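Local coordinates for protein serine-pyruvate aminotransferase (AgxT) (Sulfolobus solfataricus, PDB 3ZRP) that transfers amino groups with the help of pyridoxal 5'-phosphate, probably from L-serine to pyruvate and between alanine and glyoxylate, at residues V157-V162 / N179-L184; R270-A275 / Y297-T302; L306-P311 / G364-F369; A38-G43 / E254-I259. One frame throughout, in Å; residues are numbered along the deposited sequence.

Interaction 1 (V157-V162 / N179-L184); sequences VELIVV and NVDVYL
V161 and V162 run beside V182 and Y183 as parallel neighbours in the mixed seven-stranded sheet of the fold type I PLP-dependent enzymes, the short strand axes inclined by only 7°. V182 N bonds back to I160 O, V162 N to V182 O at 2.8 Å, and L184 N to V162 O at 3.1 Å. V161 and V182 project together from one face of the sheet, with CG1 of V161 against CB of V182. V162 and Y183 share the other face, on the side of helix 146-153.

The strand entrance is held by D181, whose CG stands anti to its carbonyl carbon (chi1 -62°), turning the carboxylate toward the backbone of L159 and I160. Its CB lies 3.4 Å from I160 O, its CG meets L159 CD2 at 3.9 Å, and OD2 uses its anti lone pair to accept from I160 N at 2.9 Å. OD2 also forms a salt bridge with R154, while OD1 is bonded to S203. Because D181 N donates to I160 O as well, at 2.9 Å, that carbonyl carries two amide donors and both polar groups of I160 are tied to D181.

The Y183 ring presents a face to V162, whose CB sits 3.8 Å from the ring centroid, 9° off the normal, and Y183 also packs against V146 of helix 146-153. With a serine in place of Y183, V162 would lose the ring it packs on, and a gap would probably open between the sheet and V146. Beside CB, CG1 of V162 reaches across to CZ of Y183 at 3.5 Å.

Interaction 2 (R270-A275 / Y297-T302); sequences RHTMVA and YSNTVT
The helical backbone of 270-275 passes closest to the loop that leads into strand 301-305 at A275 and N299, whose CA atoms are 5.1 Å apart, and no direct hydrogen bond joins the two segments. N299 carries the contact. With CG anti to its carbonyl carbon (chi1 -63°), its amide is directed onto the helix surface between T272 and A275. N299 OD1 lies 3.5 Å from A275 CB, whereas N299 CB rests near H271 O.

At the other corner of the amide, ND2 comes within 3.5 Å of T272 OG1 at an angle too poor for a hydrogen bond. A water makes the link instead: ND2 of N299 donates to it at 2.7 Å, and OG1 of T272 lies 2.9 Å from it. T272 OG1 is also bonded to I268 O, one turn earlier in the helix. H271 offers the edge of its imidazole to the backbone, with N299 O in the ring plane and 4.0 Å from CD2. Its nitrogens are both engaged, ND1 by R267 O and NE2 by G342 N, which fixes the rotation of the ring. On the far side of N299, S298 OG donates to V301 O at 2.6 Å and so braces the turn that leads into strand 301-305.

Helix 264-284 thus packs beside the entry to the antiparallel sheet of the C-terminal domain, where T300 and T302 pair with H340 and I338. S298 and T300 also touch V136 of strand 136-137, and T300 OG1 is bonded to S166 O, the backbone of a residue that binds the cofactor.

Interaction 3 (L306-P311 / G364-F369); sequences LKVADP and GEPIRF
The carboxylate of E365 is gripped by three successive backbone amides of the turn at K307, V308 and A309. OE2 accepts from K307 N at 2.7 Å, and OE1 takes two bonds, from V308 N at 2.7 Å and from A309 N at 2.8 Å. The first two donors arrive on the syn side, somewhat out of the carboxylate plane; the third approaches OE1 nearly along its C-O axis. E365 gets there with CG anti to its backbone N (chi1 -180°) and a bend at chi2 (72°).

Around the carboxylate, L306 CD2 lies 3.9 Å from CD of E365, and V308 CG2 packs on P366 CD at 3.5 Å. G364, in a Schellman motif, ends helix 346-363 just before E365, while D310 occupies the N-cap position just before helix 311-319, so the contact joins a helix end to a helix start. K307 NZ turns away to E288, which binds calcium in a structure of this protein.

Replacing E365 by a glutamine would probably leave at least one of the three amides without an acceptor and the turn less firmly fixed. The buried negative charge is met chiefly by N-H dipoles, which would be expected to favour the ionised form.

Interaction 4 (A38-G43 / E254-I259); sequences AYSLKG and EAFRLI
Packing of F256 against G43 and S40 makes the aromatic part of this contact. G43 lies over one face of the F256 ring, its CA 3.9 Å from the centroid and 16° off the normal, in a CH-pi contact. The G43 carbonyl follows, shifted toward the rim, with O 3.3 Å from CE1. There is no room for a side chain at this position, since a CB on G43 would run into CG of F256. S40 O lies 3.4 Å from CE2 of the same ring, while S40 OG is bonded to A36 O of its own helix.

Y39 comes from the same helix, and its side chain and that of F256 run antiparallel past one another, Y39 CE2 touching F256 CB at 3.8 Å. The CG of Y39 is anti to the backbone N (chi1 -174°), which extends the ring across to the other helix. There the ring turns its edge to R257 N, and OH packs on R257 CA at 3.2 Å.

Helices 31-48 and 246-262 cross here at 44°, their short axes 9.2 Å apart, and the absence of a side chain at G43 lets the F256 ring lie against that backbone. Both belong to the class-V aminotransferase family region, and from the first of them S40 and L41 also touch I58 on edge strand 55-60 of the large sheet.

The E254-R257 salt bridge lies toward the outside. R257 grips E254 side-on within its own helix, NE to OE1 at 3.0 Å and NH2 to OE2 at 2.8 Å, with both acceptors near the guanidinium plane. E254 also packs against D16, a calcium ligand in a structure of this protein. A water joins Y39 OH and F256 O by weak bonds.

Overall arrangement
Along the chain, interaction 4 brackets interaction 1, with interactions 2 and 3 following in series. Interaction 1 lies in the large sheet, and interaction 4 joins two helices about 23 Å away (centre to centre), one of which packs on strand 55-60 at the edge of that sheet. Interactions 2 and 3 belong to the C-terminal part: strand 301-305 leads from 297-302 into 306-311, and their centres are also about 23 Å apart. Helices 246-262 and 264-284 follow each other and connect interactions 4 and 2. The centre of interaction 3 is about 42 Å from those of 1 and 4, on the opposite side of the chain's centre, so the four contacts span both parts of the aminotransferase fold.

Interaction 1 (V157-V162 / N179-L184)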
loop_
_atom_site.group_PDB
_atom_site.type_symbol
_atom_site.label_atom_id
_atom_site.label_comp_id
_atom_site.label_asym_id
_atom_site.label_seq_id
_atom_site.Cartn_x
_atom_site.Cartn_y
_atom_site.Cartn_z
ATOM N N VAL A 157 23.402 22.997 1.183
ATOM C CA VAL A 157 22.310 22.269 1.874
ATOM C C VAL A 157 22.708 20.863 2.243
ATOM O O VAL A 157 23.551 20.249 1.577
ATOM C CB VAL A 157 20.964 22.282 1.050
ATOM C CG1 VAL A 157 20.566 23.687 0.745
ATOM C CG2 VAL A 157 21.085 21.487 -0.228
ATOM N N GLU A 158 22.152 20.351 3.338
ATOM C CA GLU A 158 22.550 19.024 3.801
ATOM C C GLU A 158 21.953 17.919 2.922
ATOM O O GLU A 158 22.639 16.964 2.570
ATOM C CB GLU A 158 22.151 18.816 5.261
ATOM C CG GLU A 158 22.774 19.812 6.245
ATOM C CD GLU A 158 22.295 19.581 7.659
ATOM O OE1 GLU A 158 22.328 18.418 8.120
ATOM O OE2 GLU A 158 21.846 20.546 8.302
ATOM N N LEU A 159 20.677 18.067 2.562
ATOM C CA LEU A 159 19.947 16.986 1.879
ATOM C C LEU A 159 19.126 17.503 0.704
ATOM O O LEU A 159 18.494 18.544 0.805
ATOM C CB LEU A 159 19.016 16.254 2.867
ATOM C CG LEU A 159 19.633 15.463 4.017
ATOM C CD1 LEU A 159 18.532 14.967 5.005
ATOM C CD2 LEU A 159 20.450 14.281 3.485
ATOM N N ILE A 160 19.133 16.760 -0.405
ATOM C CA ILE A 160 18.275 17.098 -1.556
ATOM C C ILE A 160 17.423 15.882 -1.941
ATOM O O ILE A 160 17.948 14.784 -2.126
ATOM C CB ILE A 160 19.130 17.586 -2.765
ATOM C CG1 ILE A 160 19.942 18.845 -2.377
ATOM C CG2 ILE A 160 18.258 17.974 -3.966
ATOM C CD1 ILE A 160 21.018 19.170 -3.411
ATOM N N VAL A 161 16.112 16.105 -2.008
ATOM C CA VAL A 161 15.161 15.074 -2.389
ATOM C C VAL A 161 14.442 15.498 -3.668
ATOM O O VAL A 161 14.109 16.688 -3.855
ATOM C CB VAL A 161 14.165 14.709 -1.231
ATOM C CG1 VAL A 161 14.925 14.445 0.080
ATOM C CG2 VAL A 161 13.092 15.784 -1.028
ATOM N N VAL A 162 14.215 14.532 -4.553
ATOM C CA VAL A 162 13.524 14.820 -5.823
ATOM C C VAL A 162 12.355 13.874 -5.980
ATOM O O VAL A 162 12.526 12.662 -5.907
ATOM C CB VAL A 162 14.450 14.645 -7.050
ATOM C CG1 VAL A 162 13.714 14.990 -8.348
ATOM C CG2 VAL A 162 15.764 15.498 -6.898
ATOM N N ASN A 179 24.270 13.816 -7.444
ATOM C CA ASN A 179 24.400 13.813 -5.975
ATOM C C ASN A 179 23.051 14.132 -5.289
ATOM O O ASN A 179 22.943 15.085 -4.542
ATOM C CB ASN A 179 25.531 14.763 -5.527
ATOM C CG ASN A 179 26.140 14.399 -4.159
ATOM O OD1 ASN A 179 25.664 13.511 -3.434
ATOM N ND2 ASN A 179 27.213 15.110 -3.804
ATOM N N VAL A 180 22.029 13.333 -5.589
ATOM C CA VAL A 180 20.701 13.448 -4.945
ATOM C C VAL A 180 20.720 12.524 -3.743
ATOM O O VAL A 180 21.315 11.436 -3.790
ATOM C CB VAL A 180 19.556 13.055 -5.914
ATOM C CG1 VAL A 180 18.138 13.096 -5.200
ATOM C CG2 VAL A 180 19.563 13.967 -7.124
ATOM N N ASP A 181 20.080 12.946 -2.655
ATOM C CA ASP A 181 20.041 12.118 -1.451
ATOM C C ASP A 181 18.867 11.163 -1.366
ATOM O O ASP A 181 19.007 10.061 -0.816
ATOM C CB ASP A 181 20.154 12.997 -0.219
ATOM C CG ASP A 181 21.473 13.731 -0.195
ATOM O OD1 ASP A 181 22.512 13.034 -0.101
ATOM O OD2 ASP A 181 21.457 14.970 -0.346
ATOM N N VAL A 182 17.711 11.611 -1.876
ATOM C CA VAL A 182 16.533 10.751 -2.080
ATOM C C VAL A 182 15.931 11.054 -3.441
ATOM O O VAL A 182 15.533 12.173 -3.716
ATOM C CB VAL A 182 15.397 10.993 -1.029
ATOM C CG1 VAL A 182 14.228 10.011 -1.289
ATOM C CG2 VAL A 182 15.909 10.844 0.428
ATOM N N TYR A 183 15.851 10.048 -4.298
ATOM C CA TYR A 183 15.155 10.186 -5.573
ATOM C C TYR A 183 14.008 9.191 -5.446
ATOM O O TYR A 183 14.240 8.044 -5.069
ATOM C CB TYR A 183 16.096 9.844 -6.764
ATOM C CG TYR A 183 15.926 10.792 -7.926
ATOM C CD1 TYR A 183 14.703 10.874 -8.605
ATOM C CD2 TYR A 183 16.974 11.642 -8.328
ATOM C CE1 TYR A 183 14.517 11.762 -9.662
ATOM C CE2 TYR A 183 16.812 12.530 -9.402
ATOM C CZ TYR A 183 15.565 12.596 -10.055
ATOM O OH TYR A 183 15.346 13.469 -11.094
ATOM N N LEU A 184 12.772 9.618 -5.671
ATOM C CA LEU A 184 11.672 8.711 -5.412
ATOM C C LEU A 184 10.706 8.677 -6.601
ATOM O O LEU A 184 10.670 9.613 -7.431
ATOM C CB LEU A 184 10.954 9.066 -4.089
ATOM C CG LEU A 184 10.270 10.438 -4.035
ATOM C CD1 LEU A 184 8.857 10.383 -4.650
ATOM C CD2 LEU A 184 10.207 10.995 -2.597
#

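Interaction 2 (R270-A275 / Y297-T302)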
loop_
_atom_site.group_PDB
_atom_site.type_symbol
_atom_site.label_atom_id
_atom_site.label_comp_id
_atom_site.label_asym_id
_atom_site.label_seq_id
_atom_site.Cartn_x
_atom_site.Cartn_y
_atom_site.Cartn_z
ATOM N N ARG A 270 12.719 7.266 -26.753
ATOM C CA ARG A 270 11.316 7.030 -27.180
ATOM C C ARG A 270 10.347 8.049 -26.586
ATOM O O ARG A 270 9.506 8.574 -27.314
ATOM C CB ARG A 270 10.846 5.585 -26.898
ATOM C CG ARG A 270 9.319 5.351 -27.141
ATOM C CD ARG A 270 8.974 3.844 -27.073
ATOM N NE ARG A 270 9.396 3.236 -25.806
ATOM C CZ ARG A 270 8.721 3.336 -24.663
ATOM N NH1 ARG A 270 7.583 4.017 -24.612
ATOM N NH2 ARG A 270 9.186 2.763 -23.566
ATOM N N HIS A 271 10.429 8.301 -25.270
ATOM C CA HIS A 271 9.612 9.346 -24.649
ATOM C C HIS A 271 9.866 10.727 -25.266
ATOM O O HIS A 271 8.928 11.463 -25.530
ATOM C CB HIS A 271 9.840 9.394 -23.115
ATOM C CG HIS A 271 9.179 8.267 -22.384
ATOM N ND1 HIS A 271 9.762 7.031 -22.249
ATOM C CD2 HIS A 271 7.963 8.176 -21.784
ATOM C CE1 HIS A 271 8.949 6.225 -21.581
ATOM N NE2 HIS A 271 7.854 6.899 -21.277
ATOM N N THR A 272 11.133 11.065 -25.496
ATOM C CA THR A 272 11.466 12.358 -26.128
ATOM C C THR A 272 10.813 12.475 -27.515
ATOM O O THR A 272 10.202 13.500 -27.832
ATOM C CB THR A 272 12.982 12.556 -26.267
ATOM O OG1 THR A 272 13.619 12.377 -24.994
ATOM C CG2 THR A 272 13.311 13.954 -26.817
ATOM N N MET A 273 10.933 11.410 -28.324
ATOM C CA MET A 273 10.392 11.393 -29.684
ATOM C C MET A 273 8.869 11.493 -29.678
ATOM O O MET A 273 8.281 12.331 -30.381
ATOM C CB MET A 273 10.825 10.127 -30.428
ATOM C CG MET A 273 10.178 9.982 -31.821
ATOM S SD MET A 273 10.502 8.406 -32.632
ATOM C CE MET A 273 12.284 8.475 -32.895
ATOM N N VAL A 274 8.227 10.638 -28.878
ATOM C CA VAL A 274 6.777 10.621 -28.810
ATOM C C VAL A 274 6.243 11.972 -28.316
ATOM O O VAL A 274 5.292 12.508 -28.881
ATOM C CB VAL A 274 6.227 9.453 -27.914
ATOM C CG1 VAL A 274 4.731 9.655 -27.600
ATOM C CG2 VAL A 274 6.468 8.103 -28.575
ATOM N N ALA A 275 6.834 12.507 -27.249
ATOM C CA ALA A 275 6.371 13.798 -26.706
ATOM C C ALA A 275 6.539 14.958 -27.709
ATOM O O ALA A 275 5.619 15.744 -27.890
ATOM C CB ALA A 275 7.075 14.115 -25.369
ATOM N N TYR A 297 9.130 21.671 -21.233
ATOM C CA TYR A 297 8.107 20.742 -21.754
ATOM C C TYR A 297 8.457 19.301 -21.362
ATOM O O TYR A 297 9.441 18.730 -21.855
ATOM C CB TYR A 297 7.998 20.855 -23.291
ATOM C CG TYR A 297 7.370 22.129 -23.848
ATOM C CD1 TYR A 297 6.541 22.931 -23.073
ATOM C CD2 TYR A 297 7.567 22.495 -25.195
ATOM C CE1 TYR A 297 5.951 24.093 -23.603
ATOM C CE2 TYR A 297 6.987 23.647 -25.737
ATOM C CZ TYR A 297 6.175 24.435 -24.945
ATOM O OH TYR A 297 5.587 25.569 -25.475
ATOM N N SER A 298 7.706 18.724 -20.426
ATOM C CA SER A 298 7.997 17.359 -19.981
ATOM C C SER A 298 7.671 16.368 -21.075
ATOM O O SER A 298 6.791 16.596 -21.904
ATOM C CB SER A 298 7.234 16.958 -18.694
ATOM O OG SER A 298 5.881 16.595 -18.985
ATOM N N ASN A 299 8.396 15.267 -21.044
ATOM C CA ASN A 299 8.197 14.174 -21.974
ATOM C C ASN A 299 7.201 13.105 -21.480
ATOM O O ASN A 299 7.043 12.046 -22.116
ATOM C CB ASN A 299 9.570 13.614 -22.379
ATOM C CG ASN A 299 10.415 14.665 -23.119
ATOM O OD1 ASN A 299 9.866 15.581 -23.761
ATOM N ND2 ASN A 299 11.730 14.556 -23.011
ATOM N N THR A 300 6.491 13.407 -20.387
ATOM C CA THR A 300 5.480 12.486 -19.852
ATOM C C THR A 300 4.089 13.058 -19.823
ATOM O O THR A 300 3.125 12.302 -19.897
ATOM C CB THR A 300 5.830 11.975 -18.417
ATOM O OG1 THR A 300 5.939 13.102 -17.524
ATOM C CG2 THR A 300 7.148 11.229 -18.455
ATOM N N VAL A 301 3.969 14.378 -19.688
ATOM C CA VAL A 301 2.667 15.055 -19.553
ATOM C C VAL A 301 2.678 16.384 -20.329
ATOM O O VAL A 301 3.625 17.165 -20.218
ATOM C CB VAL A 301 2.338 15.410 -18.072
ATOM C CG1 VAL A 301 0.980 16.135 -17.972
ATOM C CG2 VAL A 301 2.334 14.163 -17.186
ATOM N N THR A 302 1.614 16.648 -21.077
ATOM C CA THR A 302 1.446 17.916 -21.774
ATOM C C THR A 302 0.054 18.437 -21.474
ATOM O O THR A 302 -0.919 17.719 -21.638
ATOM C CB THR A 302 1.601 17.727 -23.324
ATOM O OG1 THR A 302 2.877 17.132 -23.600
ATOM C CG2 THR A 302 1.518 19.079 -24.041
HETATM O O HOH W 1 12.518 12.062 -22.285
#

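Interaction 3 (L306-P311 / G364-F369)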
loop_
_atom_site.group_PDB
_atom_site.type_symbol
_atom_site.label_atom_id
_atom_site.label_comp_id
_atom_site.label_asym_id
_atom_site.label_seq_id
_atom_site.Cartn_x
_atom_site.Cartn_y
_atom_site.Cartn_z
ATOM N N LEU A 306 -7.662 24.944 -23.747
ATOM C CA LEU A 306 -8.879 25.091 -24.552
ATOM C C LEU A 306 -9.466 26.494 -24.413
ATOM O O LEU A 306 -9.829 26.923 -23.312
ATOM C CB LEU A 306 -9.930 24.053 -24.147
ATOM C CG LEU A 306 -9.598 22.596 -24.486
ATOM C CD1 LEU A 306 -10.611 21.652 -23.862
ATOM C CD2 LEU A 306 -9.506 22.391 -25.995
ATOM N N LYS A 307 -9.576 27.193 -25.542
ATOM C CA LYS A 307 -10.057 28.576 -25.578
ATOM C C LYS A 307 -11.582 28.676 -25.602
ATOM O O LYS A 307 -12.149 29.658 -25.126
ATOM C CB LYS A 307 -9.454 29.306 -26.786
ATOM C CG LYS A 307 -7.924 29.377 -26.774
ATOM C CD LYS A 307 -7.437 30.565 -25.949
ATOM C CE LYS A 307 -6.118 30.279 -25.234
ATOM N NZ LYS A 307 -5.037 29.747 -26.110
ATOM N N VAL A 308 -12.243 27.664 -26.157
ATOM C CA VAL A 308 -13.696 27.682 -26.298
ATOM C C VAL A 308 -14.365 26.461 -25.677
ATOM O O VAL A 308 -15.255 26.599 -24.834
ATOM C CB VAL A 308 -14.115 27.840 -27.809
ATOM C CG1 VAL A 308 -15.619 27.727 -27.969
ATOM C CG2 VAL A 308 -13.626 29.172 -28.366
ATOM N N ALA A 309 -13.953 25.266 -26.111
ATOM C CA ALA A 309 -14.575 24.008 -25.682
ATOM C C ALA A 309 -14.406 23.727 -24.182
ATOM O O ALA A 309 -13.417 24.151 -23.567
ATOM C CB ALA A 309 -14.020 22.848 -26.497
ATOM N N ASP A 310 -15.376 23.012 -23.612
ATOM C CA ASP A 310 -15.357 22.614 -22.198
ATOM C C ASP A 310 -14.531 21.335 -22.029
ATOM O O ASP A 310 -14.810 20.336 -22.693
ATOM C CB ASP A 310 -16.796 22.412 -21.698
ATOM C CG ASP A 310 -16.873 21.889 -20.258
ATOM O OD1 ASP A 310 -15.973 22.166 -19.440
ATOM O OD2 ASP A 310 -17.862 21.201 -19.947
ATOM N N PRO A 311 -13.513 21.359 -21.145
ATOM C CA PRO A 311 -12.615 20.197 -21.006
ATOM C C PRO A 311 -13.303 18.878 -20.619
ATOM O O PRO A 311 -12.850 17.818 -21.070
ATOM C CB PRO A 311 -11.619 20.639 -19.928
ATOM C CG PRO A 311 -11.644 22.117 -19.978
ATOM C CD PRO A 311 -13.070 22.483 -20.302
ATOM N N GLY A 364 -16.346 22.851 -31.397
ATOM C CA GLY A 364 -16.194 24.248 -31.792
ATOM C C GLY A 364 -14.975 24.965 -31.262
ATOM O O GLY A 364 -14.986 26.188 -31.120
ATOM N N GLU A 365 -13.916 24.212 -30.972
ATOM C CA GLU A 365 -12.638 24.813 -30.599
ATOM C C GLU A 365 -11.903 25.265 -31.864
ATOM O O GLU A 365 -11.734 24.474 -32.800
ATOM C CB GLU A 365 -11.787 23.830 -29.776
ATOM C CG GLU A 365 -10.410 24.366 -29.322
ATOM C CD GLU A 365 -10.506 25.420 -28.216
ATOM O OE1 GLU A 365 -11.559 25.517 -27.553
ATOM O OE2 GLU A 365 -9.522 26.156 -28.013
ATOM N N PRO A 366 -11.475 26.542 -31.908
ATOM C CA PRO A 366 -10.744 27.046 -33.075
ATOM C C PRO A 366 -9.433 26.290 -33.310
ATOM O O PRO A 366 -8.458 26.478 -32.570
ATOM C CB PRO A 366 -10.470 28.523 -32.731
ATOM C CG PRO A 366 -10.886 28.708 -31.303
ATOM C CD PRO A 366 -11.808 27.607 -30.950
ATOM N N ILE A 367 -9.423 25.433 -34.324
ATOM C CA ILE A 367 -8.231 24.680 -34.685
ATOM C C ILE A 367 -8.009 24.648 -36.194
ATOM O O ILE A 367 -8.926 24.931 -36.975
ATOM C CB ILE A 367 -8.294 23.216 -34.153
ATOM C CG1 ILE A 367 -9.575 22.518 -34.630
ATOM C CG2 ILE A 367 -8.215 23.192 -32.636
ATOM C CD1 ILE A 367 -9.524 20.997 -34.519
ATOM N N ARG A 368 -6.784 24.303 -36.588
ATOM C CA ARG A 368 -6.430 24.170 -37.995
ATOM C C ARG A 368 -6.587 22.712 -38.452
ATOM O O ARG A 368 -5.683 21.886 -38.259
ATOM C CB ARG A 368 -5.000 24.676 -38.237
ATOM C CG ARG A 368 -4.736 26.080 -37.672
ATOM C CD ARG A 368 -3.535 26.743 -38.313
ATOM N NE ARG A 368 -2.265 26.425 -37.657
ATOM C CZ ARG A 368 -1.690 27.173 -36.718
ATOM N NH1 ARG A 368 -2.277 28.285 -36.284
ATOM N NH2 ARG A 368 -0.523 26.797 -36.207
ATOM N N PHE A 369 -7.736 22.402 -39.060
ATOM C CA PHE A 369 -8.042 21.039 -39.533
ATOM C C PHE A 369 -7.051 20.521 -40.567
ATOM O O PHE A 369 -6.510 21.287 -41.369
ATOM C CB PHE A 369 -9.458 20.935 -40.106
ATOM C CG PHE A 369 -10.493 21.693 -39.333
ATOM C CD1 PHE A 369 -10.877 21.294 -38.055
ATOM C CD2 PHE A 369 -11.114 22.802 -39.900
ATOM C CE1 PHE A 369 -11.865 21.997 -37.354
ATOM C CE2 PHE A 369 -12.088 23.521 -39.200
ATOM C CZ PHE A 369 -12.463 23.116 -37.926
#

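Interaction 4 (A38-G43 / E254-I259)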
loop_
_atom_site.group_PDB
_atom_site.type_symbol
_atom_site.label_atom_id
_atom_site.label_comp_id
_atom_site.label_asym_id
_atom_site.label_seq_id
_atom_site.Cartn_x
_atom_site.Cartn_y
_atom_site.Cartn_z
ATOM N N ALA A 38 14.507 -8.432 -4.772
ATOM C CA ALA A 38 15.919 -8.152 -5.063
ATOM C C ALA A 38 16.112 -7.600 -6.477
ATOM O O ALA A 38 16.872 -6.641 -6.697
ATOM C CB ALA A 38 16.780 -9.419 -4.864
ATOM N N TYR A 39 15.429 -8.216 -7.430
ATOM C CA TYR A 39 15.508 -7.787 -8.811
ATOM C C TYR A 39 14.962 -6.363 -9.016
ATOM O O TYR A 39 15.534 -5.561 -9.766
ATOM C CB TYR A 39 14.817 -8.796 -9.730
ATOM C CG TYR A 39 15.001 -8.467 -11.186
ATOM C CD1 TYR A 39 16.113 -8.962 -11.899
ATOM C CD2 TYR A 39 14.104 -7.633 -11.852
ATOM C CE1 TYR A 39 16.293 -8.654 -13.256
ATOM C CE2 TYR A 39 14.277 -7.320 -13.193
ATOM C CZ TYR A 39 15.378 -7.829 -13.888
ATOM O OH TYR A 39 15.545 -7.504 -15.213
ATOM N N SER A 40 13.842 -6.050 -8.365
ATOM C CA SER A 40 13.277 -4.702 -8.461
ATOM C C SER A 40 14.190 -3.660 -7.830
ATOM O O SER A 40 14.356 -2.558 -8.370
ATOM C CB SER A 40 11.861 -4.668 -7.841
ATOM O OG SER A 40 11.026 -5.551 -8.544
ATOM N N LEU A 41 14.787 -4.012 -6.690
ATOM C CA LEU A 41 15.736 -3.140 -6.041
ATOM C C LEU A 41 16.897 -2.783 -6.987
ATOM O O LEU A 41 17.269 -1.606 -7.096
ATOM C CB LEU A 41 16.226 -3.748 -4.718
ATOM C CG LEU A 41 15.160 -3.882 -3.621
ATOM C CD1 LEU A 41 15.699 -4.638 -2.458
ATOM C CD2 LEU A 41 14.642 -2.502 -3.158
ATOM N N LYS A 42 17.435 -3.782 -7.695
ATOM C CA LYS A 42 18.504 -3.523 -8.683
ATOM C C LYS A 42 18.019 -2.671 -9.848
ATOM O O LYS A 42 18.739 -1.780 -10.314
ATOM C CB LYS A 42 19.112 -4.833 -9.215
ATOM C CG LYS A 42 19.838 -5.593 -8.154
ATOM C CD LYS A 42 20.415 -6.885 -8.682
ATOM C CE LYS A 42 20.586 -7.897 -7.551
ATOM N NZ LYS A 42 21.557 -7.449 -6.516
ATOM N N GLY A 43 16.783 -2.942 -10.275
ATOM C CA GLY A 43 16.127 -2.211 -11.338
ATOM C C GLY A 43 15.955 -0.746 -11.014
ATOM O O GLY A 43 16.087 0.090 -11.913
ATOM N N GLU A 254 8.868 -7.748 -13.295
ATOM C CA GLU A 254 8.636 -7.978 -14.702
ATOM C C GLU A 254 8.674 -6.666 -15.490
ATOM O O GLU A 254 9.223 -6.635 -16.586
ATOM C CB GLU A 254 7.298 -8.699 -14.909
ATOM C CG GLU A 254 6.936 -9.019 -16.380
ATOM C CD GLU A 254 7.920 -9.986 -17.089
ATOM O OE1 GLU A 254 8.838 -10.545 -16.444
ATOM O OE2 GLU A 254 7.758 -10.186 -18.311
ATOM N N ALA A 255 8.077 -5.590 -14.958
ATOM C CA ALA A 255 8.238 -4.275 -15.603
ATOM C C ALA A 255 9.724 -3.930 -15.732
ATOM O O ALA A 255 10.182 -3.506 -16.806
ATOM C CB ALA A 255 7.484 -3.175 -14.841
ATOM N N PHE A 256 10.489 -4.117 -14.660
ATOM C CA PHE A 256 11.914 -3.805 -14.738
ATOM C C PHE A 256 12.671 -4.689 -15.751
ATOM O O PHE A 256 13.640 -4.218 -16.381
ATOM C CB PHE A 256 12.585 -3.887 -13.361
ATOM C CG PHE A 256 12.465 -2.626 -12.538
ATOM C CD1 PHE A 256 12.908 -1.396 -13.040
ATOM C CD2 PHE A 256 11.938 -2.674 -11.244
ATOM C CE1 PHE A 256 12.806 -0.230 -12.270
ATOM C CE2 PHE A 256 11.841 -1.514 -10.467
ATOM C CZ PHE A 256 12.270 -0.292 -10.982
ATOM N N ARG A 257 12.249 -5.950 -15.898
ATOM C CA ARG A 257 12.871 -6.855 -16.897
ATOM C C ARG A 257 12.667 -6.273 -18.295
ATOM O O ARG A 257 13.612 -6.152 -19.061
ATOM C CB ARG A 257 12.341 -8.295 -16.797
ATOM C CG ARG A 257 13.224 -9.361 -17.525
ATOM C CD ARG A 257 12.540 -10.759 -17.578
ATOM N NE ARG A 257 11.243 -10.708 -18.265
ATOM C CZ ARG A 257 11.081 -10.709 -19.592
ATOM N NH1 ARG A 257 12.137 -10.768 -20.408
ATOM N NH2 ARG A 257 9.857 -10.656 -20.109
ATOM N N LEU A 258 11.431 -5.865 -18.594
ATOM C CA LEU A 258 11.103 -5.234 -19.873
ATOM C C LEU A 258 11.838 -3.900 -20.119
ATOM O O LEU A 258 12.261 -3.638 -21.242
ATOM C CB LEU A 258 9.596 -5.074 -20.004
ATOM C CG LEU A 258 8.845 -6.420 -19.999
ATOM C CD1 LEU A 258 7.334 -6.209 -19.991
ATOM C CD2 LEU A 258 9.294 -7.314 -21.181
ATOM N N ILE A 259 12.020 -3.097 -19.069
ATOM C CA ILE A 259 12.746 -1.817 -19.157
ATOM C C ILE A 259 14.220 -2.059 -19.482
ATOM O O ILE A 259 14.781 -1.385 -20.361
ATOM C CB ILE A 259 12.573 -0.957 -17.859
ATOM C CG1 ILE A 259 11.119 -0.476 -17.734
ATOM C CG2 ILE A 259 13.530 0.223 -17.846
ATOM C CD1 ILE A 259 10.779 0.225 -16.398
HETATM O O HOH W 2 16.390 -4.600 -14.473
#